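Local coordinates for substrate binding periplasmic protein (Ralstonia solanacearum, PDB 3LOP) that probably captures leucine or related amino acids between two lobes in the periplasm, as the substrate-binding component of an ABC-type uptake system, at residues Asp54-Glu59 / Thr83-Ala88; Gln60-Val65 / Glu87-Glu92; Pro255-Ser260 / Leu282-Val287. One frame throughout, in Å; residues are numbered along the deposited sequence.

Contact 1: residues Asp54-Glu59 / Thr83-Ala88; sequences DEQKIE and TANVEA. With LEU (leucine), chain B.
Ile58 meets helix 83-91 with both of its branches, and this apolar packing is the main feature of the contact. With CG1 beside its own backbone N (chi1 -57°) and CD1 continuing the chain, one branch reaches the methyl of Ala84, CD1 lying 3.6 Å from Ala84 CB. The other branch presses on the next turn of the same helix, where Ile58 CG2 stands 3.4 Å from Ala88 CB, tighter than usual van der Waals contact. A beta-branched side chain suits this place because it spans two small residues one turn apart, and the alanines let the chains come close: the CA atoms of Ile58 and Asn85 are 4.7 Å apart.

The polar part centres on Asn85, whose side chain crosses that of Gln56 at about a right angle, with the two amide planes 27° apart. The amide end of Asn85 lies against the aliphatic CG and the carbonyl of Gln56. Gln56 O accepts a hydrogen bond from Arg180 NH1.

Within 54-59 the backbone forms a type I' turn, closed by Lys57 N to Asp54 O at 2.8 Å. Glu55 and Gln56 both take left-handed conformations here, and Lys57 follows as the N-cap residue of the helix that Ile58 begins. On the pocket side, Thr83 CB lies 3.9 Å from CD2 of the bound leucine, an apolar approach at the start of its helix, while Thr83 OG1 hydrogen-bonds Thr107.

The turn leaves the edge strand 47-53 and enters helix 58-71, with Asp54 tied to Leu12 and Ser11 of the adjacent strand 6-12. Across the cleft, Thr83 and Glu87 touch Ala152 of helix 152-166, and Glu55 O accepts from Asn181 in the other lobe.

Contact 2: residues Gln60-Val65 / Glu87-Glu92; sequences QTVRNV and EALMRE
Torsions bring Leu89 against Val62: Leu89 CG stands beside its backbone N with the chain then extended (chi1 -69°, chi2 175°), which carries both methyls towards helix 58-71, while Val62 has CG1 anti to its N and CG2 turned to the neighbouring helix. These are two successive helices of the parallel alpha/beta lobe, one following strand 47-53 and the next following strand 74-78. The axes of 60-65 and 87-91 approach to 9.3 Å with a signed crossing angle of -60°.

Leu89 packs against Thr61, Val62 and Val65. Its CD2 lies 3.8 Å from Val65 CG2 and also nears the backbone at Val62 CA, and its CD1 lies 3.9 Å from Thr61 CG2. Thr61 suits a buried place between unlike surroundings, since its methyl meets leucine whereas OG1 probably hydrogen-bonds the side-chain amide of Asn85. Val62 CG2 adds a looser contact, 4.0 Å from the methyl of Ala88. Val94 of helix 94-98 touches Val62, Val65 and Leu89 and extends this apolar cluster.

Within helix 58-71, Gln60 NE2 donates to Asn64 OD1 at 2.9 Å, and Asn64 ND2 bonds Asp53 O and Ser11 OG.

At the exposed end of the contact, the extended Glu92 lays its carboxylate across the branches of Val62: OE1 is 3.6 Å from Val62 CG1, and OE2 lies equally close to CG2.

Contact 3: residues Pro255-Ser260 / Leu282-Val287; sequences PNPGKS and LSFRAV. With LEU (leucine), chain B.
Pro257 sits in a type I turn from Asn256 to Lys259 and faces the start of helix 284-303, its CA 6.1 Å from that of Ser283, which is the N-cap residue and accepts from Ala286 N through OG.

The side-chain packing turns on the pyrrolidine ring of Pro257. Its CD lies over one face of the Phe284 ring, 3.4 Å from the centroid and only 11° off the ring normal, a nearly centred CH-pi contact. Proline is well fitted to this role, because CD is bonded to the amide nitrogen and its hydrogens are somewhat polarised. Pro257 CB meets Leu282 CG at 3.9 Å, and Pro257 CG reaches Val287 CG2 at 4.1 Å, so the proline ring nests among three apolar side chains. Pro255 adds its CD to the other methyl of Val287, CG1.

Asn256 folds back on its own turn. Its OD1 accepts from Gly258 N at 2.8 Å, forming an Asx turn, with the donor well above the carbonyl plane. The same amide lies 12° from the plane of the Phe284 ring, and its ND2 is bonded to Val354 O, which fixes its rotation.

On the side of the helix away from the prolines, Arg285 bends at chi2 (-38°) and chi3, bringing its guanidinium to the leucine carboxylate. Both NH1, at 2.9 Å, and NH2, at 3.0 Å, donate to the single oxygen OXT, which lies near the guanidinium plane. NE is salt-bridged to Glu288, and the backbone N of Arg285 is bonded to Asp232. An arginine at the start of a helix, gripping the carboxylate of the bound leucine, thus forms part of the amino-acid pocket of this two-lobed periplasmic binding protein.

Contacts 1 and 2 are neighbouring stages of one interface between helices 58-71 and 83-91, with centres 6 Å apart and Ala88 serving both. Thr61 of contact 2 joins them, its OG1 probably hydrogen-bonded to the side-chain amide of Asn85 and weakly to Asp54 OD2. Contact 3 lies on the opposite side of the chain's centre, its centre about 25 Å from that of contact 1 and 29 Å from that of contact 2. The bound leucine bridges contacts 1 and 3, whose nearest atoms are about 9 Å apart: Thr83 approaches its aliphatic end and Arg285 its carboxylate. Contact 2 stands behind, with the Thr61 side chain about 10 Å from the ligand.

Contact 1: residues Asp54-Glu59 / Thr83-Ala88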
ATOM      1  N   ASP A  54     -12.042  10.288   3.031  1.00  3.61           N
ATOM      2  CA  ASP A  54     -12.397   9.863   4.380  1.00  3.92           C
ATOM      3  C   ASP A  54     -11.426  10.443   5.406  1.00  4.74           C
ATOM      4  O   ASP A  54     -11.592  10.230   6.604  1.00  4.88           O
ATOM      5  CB  ASP A  54     -12.471   8.327   4.522  1.00  3.41           C
ATOM      6  CG  ASP A  54     -11.192   7.613   4.115  1.00  5.58           C
ATOM      7  OD1 ASP A  54     -10.101   8.218   4.141  1.00  4.75           O
ATOM      8  OD2 ASP A  54     -11.293   6.408   3.792  1.00  4.74           O
ATOM      9  N   GLU A  55     -10.430  11.193   4.930  1.00  4.96           N
ATOM     10  CA  GLU A  55      -9.437  11.824   5.807  1.00  6.64           C
ATOM     11  C   GLU A  55      -8.758  10.783   6.695  1.00  6.79           C
ATOM     12  O   GLU A  55      -8.161  11.116   7.718  1.00  7.28           O
ATOM     13  CB  GLU A  55     -10.122  12.883   6.685  1.00  7.77           C
ATOM     14  CG  GLU A  55     -10.856  13.974   5.907  1.00 10.28           C
ATOM     15  CD  GLU A  55     -11.628  14.929   6.806  1.00 13.75           C
ATOM     16  OE1 GLU A  55     -10.998  15.590   7.659  1.00 16.54           O
ATOM     17  OE2 GLU A  55     -12.867  15.023   6.659  1.00 14.01           O
ATOM     18  N   GLN A  56      -8.830   9.528   6.263  1.00  5.96           N
ATOM     19  CA  GLN A  56      -8.307   8.370   6.988  1.00  5.82           C
ATOM     20  C   GLN A  56      -8.966   8.218   8.359  1.00  6.56           C
ATOM     21  O   GLN A  56      -8.433   7.555   9.247  1.00  6.19           O
ATOM     22  CB  GLN A  56      -6.780   8.398   7.152  1.00  6.39           C
ATOM     23  CG  GLN A  56      -6.245   6.969   7.361  1.00  6.52           C
ATOM     24  CD  GLN A  56      -4.812   6.887   7.846  1.00  6.45           C
ATOM     25  OE1 GLN A  56      -4.393   7.635   8.734  1.00  9.75           O
ATOM     26  NE2 GLN A  56      -4.062   5.950   7.290  1.00  3.83           N
ATOM     27  N   LYS A  57     -10.125   8.845   8.528  1.00  6.38           N
ATOM     28  CA  LYS A  57     -10.865   8.726   9.777  1.00  6.30           C
ATOM     29  C   LYS A  57     -11.628   7.411   9.685  1.00  5.84           C
ATOM     30  O   LYS A  57     -12.413   7.200   8.765  1.00  6.32           O
ATOM     31  CB  LYS A  57     -11.828   9.899   9.942  1.00  7.68           C
ATOM     32  CG  LYS A  57     -11.123  11.227  10.149  1.00 11.08           C
ATOM     33  CD  LYS A  57     -12.107  12.374  10.286  1.00 14.04           C
ATOM     34  CE  LYS A  57     -11.375  13.680  10.555  1.00 17.66           C
ATOM     35  NZ  LYS A  57     -12.313  14.814  10.747  1.00 21.68           N
ATOM     36  N   ILE A  58     -11.381   6.520  10.638  1.00  5.98           N
ATOM     37  CA  ILE A  58     -12.006   5.203  10.641  1.00  5.91           C
ATOM     38  C   ILE A  58     -13.524   5.212  10.457  1.00  6.35           C
ATOM     39  O   ILE A  58     -14.056   4.482   9.613  1.00  5.78           O
ATOM     40  CB  ILE A  58     -11.647   4.446  11.934  1.00  5.82           C
ATOM     41  CG1 ILE A  58     -10.124   4.351  12.057  1.00  8.02           C
ATOM     42  CG2 ILE A  58     -12.253   3.045  11.912  1.00  8.07           C
ATOM     43  CD1 ILE A  58      -9.647   3.859  13.402  1.00 10.56           C
ATOM     44  N   GLU A  59     -14.221   6.031  11.238  1.00  6.05           N
ATOM     45  CA  GLU A  59     -15.673   6.103  11.137  1.00  8.21           C
ATOM     46  C   GLU A  59     -16.136   6.644   9.790  1.00  6.57           C
ATOM     47  O   GLU A  59     -17.196   6.255   9.294  1.00  6.94           O
ATOM     48  CB  GLU A  59     -16.252   6.977  12.254  1.00 11.93           C
ATOM     49  CG  GLU A  59     -16.089   6.409  13.654  1.00 21.29           C
ATOM     50  CD  GLU A  59     -16.852   7.210  14.695  1.00 25.84           C
ATOM     51  OE1 GLU A  59     -18.094   7.293  14.585  1.00 30.18           O
ATOM     52  OE2 GLU A  59     -16.214   7.756  15.621  1.00 28.77           O
ATOM     53  N   THR A  83      -4.787   0.313   7.976  1.00  2.29           N
ATOM     54  CA  THR A  83      -5.082  -0.987   8.559  1.00  3.39           C
ATOM     55  C   THR A  83      -6.316  -0.883   9.448  1.00  3.20           C
ATOM     56  O   THR A  83      -7.213  -1.724   9.377  1.00  4.30           O
ATOM     57  CB  THR A  83      -3.890  -1.503   9.400  1.00  3.33           C
ATOM     58  OG1 THR A  83      -2.800  -1.821   8.528  1.00  5.18           O
ATOM     59  CG2 THR A  83      -4.269  -2.753  10.175  1.00  3.74           C
ATOM     60  N   ALA A  84      -6.364   0.154  10.282  1.00  3.14           N
ATOM     61  CA  ALA A  84      -7.502   0.336  11.180  1.00  3.46           C
ATOM     62  C   ALA A  84      -8.788   0.590  10.401  1.00  3.96           C
ATOM     63  O   ALA A  84      -9.860   0.127  10.788  1.00  5.22           O
ATOM     64  CB  ALA A  84      -7.239   1.498  12.145  1.00  3.24           C
ATOM     65  N   ASN A  85      -8.676   1.319   9.295  1.00  4.37           N
ATOM     66  CA  ASN A  85      -9.834   1.637   8.474  1.00  3.92           C
ATOM     67  C   ASN A  85     -10.436   0.391   7.836  1.00  3.67           C
ATOM     68  O   ASN A  85     -11.646   0.189   7.878  1.00  3.45           O
ATOM     69  CB  ASN A  85      -9.446   2.653   7.396  1.00  3.75           C
ATOM     70  CG  ASN A  85      -8.938   3.958   7.987  1.00  4.96           C
ATOM     71  OD1 ASN A  85      -9.619   4.988   7.942  1.00  6.38           O
ATOM     72  ND2 ASN A  85      -7.742   3.917   8.554  1.00  2.16           N
ATOM     73  N   VAL A  86      -9.593  -0.450   7.250  1.00  4.14           N
ATOM     74  CA  VAL A  86     -10.093  -1.661   6.623  1.00  4.45           C
ATOM     75  C   VAL A  86     -10.619  -2.635   7.672  1.00  4.44           C
ATOM     76  O   VAL A  86     -11.645  -3.274   7.464  1.00  4.20           O
ATOM     77  CB  VAL A  86      -9.007  -2.356   5.785  1.00  5.30           C
ATOM     78  CG1 VAL A  86      -9.565  -3.642   5.185  1.00  4.93           C
ATOM     79  CG2 VAL A  86      -8.533  -1.424   4.681  1.00  7.62           C
ATOM     80  N   GLU A  87      -9.923  -2.747   8.799  1.00  5.13           N
ATOM     81  CA  GLU A  87     -10.377  -3.660   9.842  1.00  5.13           C
ATOM     82  C   GLU A  87     -11.752  -3.250  10.365  1.00  5.62           C
ATOM     83  O   GLU A  87     -12.535  -4.102  10.783  1.00  6.54           O
ATOM     84  CB  GLU A  87      -9.345  -3.746  10.976  1.00  6.20           C
ATOM     85  CG  GLU A  87      -8.028  -4.372  10.520  1.00  7.95           C
ATOM     86  CD  GLU A  87      -7.044  -4.627  11.649  1.00  9.56           C
ATOM     87  OE1 GLU A  87      -7.137  -3.957  12.697  1.00 10.65           O
ATOM     88  OE2 GLU A  87      -6.158  -5.493  11.477  1.00  9.87           O
ATOM     89  N   ALA A  88     -12.055  -1.953  10.324  1.00  4.92           N
ATOM     90  CA  ALA A  88     -13.364  -1.480  10.769  1.00  5.02           C
ATOM     91  C   ALA A  88     -14.417  -1.911   9.746  1.00  6.00           C
ATOM     92  O   ALA A  88     -15.519  -2.322  10.108  1.00  7.27           O
ATOM     93  CB  ALA A  88     -13.361   0.040  10.924  1.00  5.11           C
TER
HETATM   94  N   LEU B 400      -2.603   1.767   4.368  1.00  4.82           N
HETATM   95  CA  LEU B 400      -1.688   2.715   5.065  1.00  7.09           C
HETATM   96  C   LEU B 400      -0.771   3.386   4.062  1.00  7.25           C
HETATM   97  O   LEU B 400      -0.244   4.464   4.400  1.00  7.88           O
HETATM   98  CB  LEU B 400      -0.860   1.954   6.085  1.00  3.61           C
HETATM   99  CG  LEU B 400      -1.836   1.089   6.873  1.00  7.47           C
HETATM  100  CD1 LEU B 400      -1.251  -0.221   7.160  1.00  1.00           C
HETATM  101  CD2 LEU B 400      -2.236   1.780   8.115  1.00  1.00           C
HETATM  102  OXT LEU B 400      -0.593   2.822   2.959  1.00  8.31           O

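Contact 2: residues Gln60-Val65 / Glu87-Glu92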
ATOM      1  N   GLN A  60     -15.349   7.538   9.199  1.00  5.48           N
ATOM      2  CA  GLN A  60     -15.719   8.115   7.911  1.00  5.11           C
ATOM      3  C   GLN A  60     -15.525   7.106   6.782  1.00  4.27           C
ATOM      4  O   GLN A  60     -16.253   7.136   5.795  1.00  5.40           O
ATOM      5  CB  GLN A  60     -14.913   9.384   7.632  1.00  4.42           C
ATOM      6  CG  GLN A  60     -15.510  10.240   6.521  1.00  5.47           C
ATOM      7  CD  GLN A  60     -16.943  10.665   6.817  1.00  6.49           C
ATOM      8  OE1 GLN A  60     -17.216  11.301   7.836  1.00  9.44           O
ATOM      9  NE2 GLN A  60     -17.865  10.313   5.926  1.00  6.28           N
ATOM     10  N   THR A  61     -14.549   6.211   6.921  1.00  3.99           N
ATOM     11  CA  THR A  61     -14.338   5.193   5.896  1.00  3.06           C
ATOM     12  C   THR A  61     -15.591   4.317   5.888  1.00  3.88           C
ATOM     13  O   THR A  61     -16.142   3.996   4.831  1.00  3.84           O
ATOM     14  CB  THR A  61     -13.109   4.305   6.207  1.00  3.42           C
ATOM     15  OG1 THR A  61     -11.922   5.110   6.225  1.00  3.93           O
ATOM     16  CG2 THR A  61     -12.959   3.209   5.150  1.00  4.19           C
ATOM     17  N   VAL A  62     -16.037   3.944   7.084  1.00  4.28           N
ATOM     18  CA  VAL A  62     -17.229   3.117   7.234  1.00  4.44           C
ATOM     19  C   VAL A  62     -18.443   3.803   6.614  1.00  4.92           C
ATOM     20  O   VAL A  62     -19.160   3.200   5.818  1.00  5.67           O
ATOM     21  CB  VAL A  62     -17.515   2.820   8.725  1.00  4.88           C
ATOM     22  CG1 VAL A  62     -18.894   2.200   8.885  1.00  6.21           C
ATOM     23  CG2 VAL A  62     -16.453   1.877   9.278  1.00  4.65           C
ATOM     24  N   ARG A  63     -18.672   5.065   6.967  1.00  4.33           N
ATOM     25  CA  ARG A  63     -19.814   5.787   6.422  1.00  5.61           C
ATOM     26  C   ARG A  63     -19.723   5.937   4.906  1.00  4.90           C
ATOM     27  O   ARG A  63     -20.710   5.734   4.196  1.00  5.86           O
ATOM     28  CB  ARG A  63     -19.950   7.169   7.078  1.00  8.00           C
ATOM     29  CG  ARG A  63     -20.439   7.121   8.523  1.00 13.05           C
ATOM     30  CD  ARG A  63     -20.934   8.485   8.993  1.00 17.84           C
ATOM     31  NE  ARG A  63     -19.857   9.456   9.154  1.00 21.52           N
ATOM     32  CZ  ARG A  63     -18.993   9.455  10.165  1.00 24.26           C
ATOM     33  NH1 ARG A  63     -19.078   8.533  11.114  1.00 26.03           N
ATOM     34  NH2 ARG A  63     -18.041  10.378  10.226  1.00 25.02           N
ATOM     35  N   ASN A  64     -18.539   6.288   4.412  1.00  4.10           N
ATOM     36  CA  ASN A  64     -18.343   6.458   2.977  1.00  4.51           C
ATOM     37  C   ASN A  64     -18.689   5.200   2.193  1.00  3.94           C
ATOM     38  O   ASN A  64     -19.453   5.249   1.229  1.00  4.88           O
ATOM     39  CB  ASN A  64     -16.891   6.829   2.670  1.00  3.00           C
ATOM     40  CG  ASN A  64     -16.586   8.287   2.927  1.00  4.00           C
ATOM     41  OD1 ASN A  64     -17.452   9.062   3.340  1.00  5.30           O
ATOM     42  ND2 ASN A  64     -15.345   8.670   2.677  1.00  2.48           N
ATOM     43  N   VAL A  65     -18.127   4.068   2.606  1.00  3.80           N
ATOM     44  CA  VAL A  65     -18.381   2.825   1.896  1.00  4.42           C
ATOM     45  C   VAL A  65     -19.850   2.421   1.928  1.00  4.47           C
ATOM     46  O   VAL A  65     -20.409   2.042   0.905  1.00  5.47           O
ATOM     47  CB  VAL A  65     -17.502   1.682   2.445  1.00  4.01           C
ATOM     48  CG1 VAL A  65     -17.855   0.368   1.748  1.00  4.51           C
ATOM     49  CG2 VAL A  65     -16.031   2.014   2.201  1.00  5.16           C
ATOM     50  N   GLU A  87      -9.923  -2.747   8.799  1.00  5.13           N
ATOM     51  CA  GLU A  87     -10.377  -3.660   9.842  1.00  5.13           C
ATOM     52  C   GLU A  87     -11.752  -3.250  10.365  1.00  5.62           C
ATOM     53  O   GLU A  87     -12.535  -4.102  10.783  1.00  6.54           O
ATOM     54  CB  GLU A  87      -9.345  -3.746  10.976  1.00  6.20           C
ATOM     55  CG  GLU A  87      -8.028  -4.372  10.520  1.00  7.95           C
ATOM     56  CD  GLU A  87      -7.044  -4.627  11.649  1.00  9.56           C
ATOM     57  OE1 GLU A  87      -7.137  -3.957  12.697  1.00 10.65           O
ATOM     58  OE2 GLU A  87      -6.158  -5.493  11.477  1.00  9.87           O
ATOM     59  N   ALA A  88     -12.055  -1.953  10.324  1.00  4.92           N
ATOM     60  CA  ALA A  88     -13.364  -1.480  10.769  1.00  5.02           C
ATOM     61  C   ALA A  88     -14.417  -1.911   9.746  1.00  6.00           C
ATOM     62  O   ALA A  88     -15.519  -2.322  10.108  1.00  7.27           O
ATOM     63  CB  ALA A  88     -13.361   0.040  10.924  1.00  5.11           C
ATOM     64  N   LEU A  89     -14.083  -1.823   8.462  1.00  5.59           N
ATOM     65  CA  LEU A  89     -15.023  -2.243   7.426  1.00  5.39           C
ATOM     66  C   LEU A  89     -15.355  -3.720   7.603  1.00  6.40           C
ATOM     67  O   LEU A  89     -16.488  -4.143   7.380  1.00  8.63           O
ATOM     68  CB  LEU A  89     -14.435  -2.029   6.029  1.00  5.19           C
ATOM     69  CG  LEU A  89     -14.249  -0.586   5.558  1.00  5.72           C
ATOM     70  CD1 LEU A  89     -13.540  -0.574   4.209  1.00  7.05           C
ATOM     71  CD2 LEU A  89     -15.601   0.097   5.455  1.00  7.55           C
HETATM   72  N   MSE A  90     -14.358  -4.506   7.999  1.00  6.92           N
HETATM   73  CA  MSE A  90     -14.554  -5.937   8.204  1.00  8.64           C
HETATM   74  C   MSE A  90     -15.336  -6.185   9.494  1.00  9.67           C
HETATM   75  O   MSE A  90     -16.383  -6.830   9.488  1.00  9.76           O
HETATM   76  CB  MSE A  90     -13.196  -6.653   8.273  1.00 10.67           C
HETATM   77  CG  MSE A  90     -12.328  -6.468   7.031  1.00 12.82           C
HETATM   78 SE   MSE A  90     -10.660  -7.473   7.059  1.00 23.88          SE
HETATM   79  CE  MSE A  90      -9.693  -6.466   8.372  1.00 23.56           C
ATOM     80  N   ARG A  91     -14.822  -5.649  10.595  1.00 10.01           N
ATOM     81  CA  ARG A  91     -15.435  -5.812  11.908  1.00 12.42           C
ATOM     82  C   ARG A  91     -16.888  -5.351  11.982  1.00 11.57           C
ATOM     83  O   ARG A  91     -17.738  -6.040  12.548  1.00 12.55           O
ATOM     84  CB  ARG A  91     -14.612  -5.053  12.953  1.00 14.61           C
ATOM     85  CG  ARG A  91     -15.127  -5.178  14.376  1.00 19.00           C
ATOM     86  CD  ARG A  91     -14.344  -4.286  15.329  1.00 21.22           C
ATOM     87  NE  ARG A  91     -12.903  -4.512  15.239  1.00 24.10           N
ATOM     88  CZ  ARG A  91     -12.044  -3.672  14.669  1.00 25.29           C
ATOM     89  NH1 ARG A  91     -12.474  -2.536  14.136  1.00 23.10           N
ATOM     90  NH2 ARG A  91     -10.751  -3.969  14.632  1.00 25.89           N
ATOM     91  N   GLU A  92     -17.169  -4.183  11.414  1.00 10.18           N
ATOM     92  CA  GLU A  92     -18.519  -3.636  11.445  1.00 10.48           C
ATOM     93  C   GLU A  92     -19.454  -4.233  10.393  1.00 10.93           C
ATOM     94  O   GLU A  92     -20.620  -3.850  10.303  1.00 12.79           O
ATOM     95  CB  GLU A  92     -18.453  -2.113  11.326  1.00 11.87           C
ATOM     96  CG  GLU A  92     -17.763  -1.478  12.526  1.00 15.58           C
ATOM     97  CD  GLU A  92     -17.660   0.026  12.432  1.00 17.53           C
ATOM     98  OE1 GLU A  92     -18.687   0.676  12.149  1.00 20.52           O
ATOM     99  OE2 GLU A  92     -16.552   0.559  12.657  1.00 21.07           O
TER

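Contact 3: residues Pro255-Ser260 / Leu282-Val287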
ATOM      1  N   PRO A 255       5.620  -3.347  -9.024  1.00  6.21           N
ATOM      2  CA  PRO A 255       6.603  -3.079 -10.077  1.00  6.95           C
ATOM      3  C   PRO A 255       7.301  -1.766  -9.706  1.00  7.14           C
ATOM      4  O   PRO A 255       6.653  -0.812  -9.268  1.00  7.18           O
ATOM      5  CB  PRO A 255       5.735  -2.950 -11.323  1.00  7.04           C
ATOM      6  CG  PRO A 255       4.639  -3.941 -11.057  1.00  7.37           C
ATOM      7  CD  PRO A 255       4.304  -3.679  -9.601  1.00  5.82           C
ATOM      8  N   ASN A 256       8.616  -1.723  -9.881  1.00  6.26           N
ATOM      9  CA  ASN A 256       9.412  -0.551  -9.530  1.00  6.35           C
ATOM     10  C   ASN A 256       9.343   0.574 -10.558  1.00  7.58           C
ATOM     11  O   ASN A 256       9.765   0.403 -11.696  1.00  6.12           O
ATOM     12  CB  ASN A 256      10.866  -0.997  -9.332  1.00  6.87           C
ATOM     13  CG  ASN A 256      11.791   0.138  -8.937  1.00  5.16           C
ATOM     14  OD1 ASN A 256      11.360   1.258  -8.676  1.00  6.69           O
ATOM     15  ND2 ASN A 256      13.086  -0.160  -8.886  1.00  6.49           N
ATOM     16  N   PRO A 257       8.800   1.741 -10.168  1.00  6.54           N
ATOM     17  CA  PRO A 257       8.695   2.884 -11.083  1.00  8.99           C
ATOM     18  C   PRO A 257      10.053   3.233 -11.696  1.00  9.60           C
ATOM     19  O   PRO A 257      10.126   3.765 -12.804  1.00 10.92           O
ATOM     20  CB  PRO A 257       8.176   4.001 -10.183  1.00  9.46           C
ATOM     21  CG  PRO A 257       7.347   3.271  -9.193  1.00  9.51           C
ATOM     22  CD  PRO A 257       8.193   2.065  -8.862  1.00  6.99           C
ATOM     23  N   GLY A 258      11.121   2.928 -10.962  1.00  9.95           N
ATOM     24  CA  GLY A 258      12.467   3.210 -11.431  1.00 10.75           C
ATOM     25  C   GLY A 258      12.893   2.385 -12.631  1.00 11.15           C
ATOM     26  O   GLY A 258      13.783   2.786 -13.379  1.00 12.01           O
ATOM     27  N   LYS A 259      12.273   1.221 -12.807  1.00 10.09           N
ATOM     28  CA  LYS A 259      12.585   0.350 -13.942  1.00  9.95           C
ATOM     29  C   LYS A 259      11.628   0.705 -15.069  1.00  9.04           C
ATOM     30  O   LYS A 259      10.591   0.064 -15.238  1.00  8.96           O
ATOM     31  CB  LYS A 259      12.400  -1.121 -13.565  1.00 12.84           C
ATOM     32  CG  LYS A 259      13.344  -1.629 -12.496  1.00 17.49           C
ATOM     33  CD  LYS A 259      13.224  -3.140 -12.354  1.00 20.40           C
ATOM     34  CE  LYS A 259      14.051  -3.657 -11.190  1.00 21.75           C
ATOM     35  NZ  LYS A 259      13.588  -3.073  -9.903  1.00 16.60           N
ATOM     36  N   SER A 260      11.984   1.723 -15.844  1.00  9.16           N
ATOM     37  CA  SER A 260      11.135   2.191 -16.931  1.00  9.73           C
ATOM     38  C   SER A 260      10.762   1.126 -17.959  1.00  8.31           C
ATOM     39  O   SER A 260       9.712   1.227 -18.590  1.00  9.60           O
ATOM     40  CB  SER A 260      11.788   3.381 -17.640  1.00 12.15           C
ATOM     41  OG  SER A 260      13.003   3.008 -18.260  1.00 14.84           O
ATOM     42  N   LEU A 282       4.144   9.481 -11.739  1.00 10.30           N
ATOM     43  CA  LEU A 282       4.501   8.081 -11.581  1.00  9.15           C
ATOM     44  C   LEU A 282       5.097   7.922 -10.183  1.00  8.77           C
ATOM     45  O   LEU A 282       6.019   8.650  -9.813  1.00 11.40           O
ATOM     46  CB  LEU A 282       5.532   7.687 -12.642  1.00  9.13           C
ATOM     47  CG  LEU A 282       6.173   6.300 -12.559  1.00  9.11           C
ATOM     48  CD1 LEU A 282       5.109   5.220 -12.706  1.00  8.74           C
ATOM     49  CD2 LEU A 282       7.222   6.172 -13.658  1.00  9.91           C
ATOM     50  N   SER A 283       4.559   6.986  -9.407  1.00  6.65           N
ATOM     51  CA  SER A 283       5.047   6.736  -8.054  1.00  5.28           C
ATOM     52  C   SER A 283       4.644   5.333  -7.643  1.00  5.16           C
ATOM     53  O   SER A 283       3.799   4.713  -8.286  1.00  4.78           O
ATOM     54  CB  SER A 283       4.438   7.728  -7.062  1.00  5.96           C
ATOM     55  OG  SER A 283       3.055   7.469  -6.875  1.00  5.98           O
ATOM     56  N   PHE A 284       5.238   4.839  -6.564  1.00  4.87           N
ATOM     57  CA  PHE A 284       4.906   3.507  -6.087  1.00  4.57           C
ATOM     58  C   PHE A 284       3.420   3.365  -5.764  1.00  4.51           C
ATOM     59  O   PHE A 284       2.781   2.411  -6.207  1.00  4.79           O
ATOM     60  CB  PHE A 284       5.745   3.154  -4.854  1.00  5.28           C
ATOM     61  CG  PHE A 284       7.018   2.416  -5.177  1.00  6.61           C
ATOM     62  CD1 PHE A 284       6.987   1.069  -5.531  1.00  8.64           C
ATOM     63  CD2 PHE A 284       8.246   3.071  -5.141  1.00  8.87           C
ATOM     64  CE1 PHE A 284       8.164   0.382  -5.844  1.00  8.65           C
ATOM     65  CE2 PHE A 284       9.429   2.395  -5.451  1.00  7.11           C
ATOM     66  CZ  PHE A 284       9.385   1.048  -5.803  1.00  7.73           C
ATOM     67  N   ARG A 285       2.858   4.309  -5.013  1.00  3.58           N
ATOM     68  CA  ARG A 285       1.447   4.205  -4.659  1.00  4.01           C
ATOM     69  C   ARG A 285       0.525   4.391  -5.864  1.00  2.92           C
ATOM     70  O   ARG A 285      -0.556   3.810  -5.907  1.00  3.22           O
ATOM     71  CB  ARG A 285       1.084   5.197  -3.543  1.00  4.32           C
ATOM     72  CG  ARG A 285       1.943   5.086  -2.269  1.00  5.60           C
ATOM     73  CD  ARG A 285       2.304   3.645  -1.889  1.00  4.96           C
ATOM     74  NE  ARG A 285       1.174   2.822  -1.451  1.00  6.53           N
ATOM     75  CZ  ARG A 285       0.634   2.847  -0.233  1.00  5.71           C
ATOM     76  NH1 ARG A 285       1.104   3.666   0.704  1.00  5.67           N
ATOM     77  NH2 ARG A 285      -0.364   2.021   0.061  1.00  6.29           N
ATOM     78  N   ALA A 286       0.941   5.181  -6.851  1.00  2.89           N
ATOM     79  CA  ALA A 286       0.106   5.366  -8.034  1.00  3.36           C
ATOM     80  C   ALA A 286       0.096   4.057  -8.821  1.00  3.50           C
ATOM     81  O   ALA A 286      -0.924   3.662  -9.391  1.00  2.26           O
ATOM     82  CB  ALA A 286       0.647   6.504  -8.896  1.00  3.31           C
ATOM     83  N   VAL A 287       1.241   3.381  -8.853  1.00  3.44           N
ATOM     84  CA  VAL A 287       1.328   2.103  -9.548  1.00  3.20           C
ATOM     85  C   VAL A 287       0.447   1.083  -8.831  1.00  3.86           C
ATOM     86  O   VAL A 287      -0.201   0.258  -9.474  1.00  3.05           O
ATOM     87  CB  VAL A 287       2.790   1.604  -9.612  1.00  2.81           C
ATOM     88  CG1 VAL A 287       2.845   0.142 -10.058  1.00  4.08           C
ATOM     89  CG2 VAL A 287       3.571   2.471 -10.593  1.00  3.70           C
TER
HETATM   90  N   LEU B 400      -2.603   1.767   4.368  1.00  4.82           N
HETATM   91  CA  LEU B 400      -1.688   2.715   5.065  1.00  7.09           C
HETATM   92  C   LEU B 400      -0.771   3.386   4.062  1.00  7.25           C
HETATM   93  O   LEU B 400      -0.244   4.464   4.400  1.00  7.88           O
HETATM   94  CB  LEU B 400      -0.860   1.954   6.085  1.00  3.61           C
HETATM   95  CG  LEU B 400      -1.836   1.089   6.873  1.00  7.47           C
HETATM   96  CD1 LEU B 400      -1.251  -0.221   7.160  1.00  1.00           C
HETATM   97  CD2 LEU B 400      -2.236   1.780   8.115  1.00  1.00           C
HETATM   98  OXT LEU B 400      -0.593   2.822   2.959  1.00  8.31           O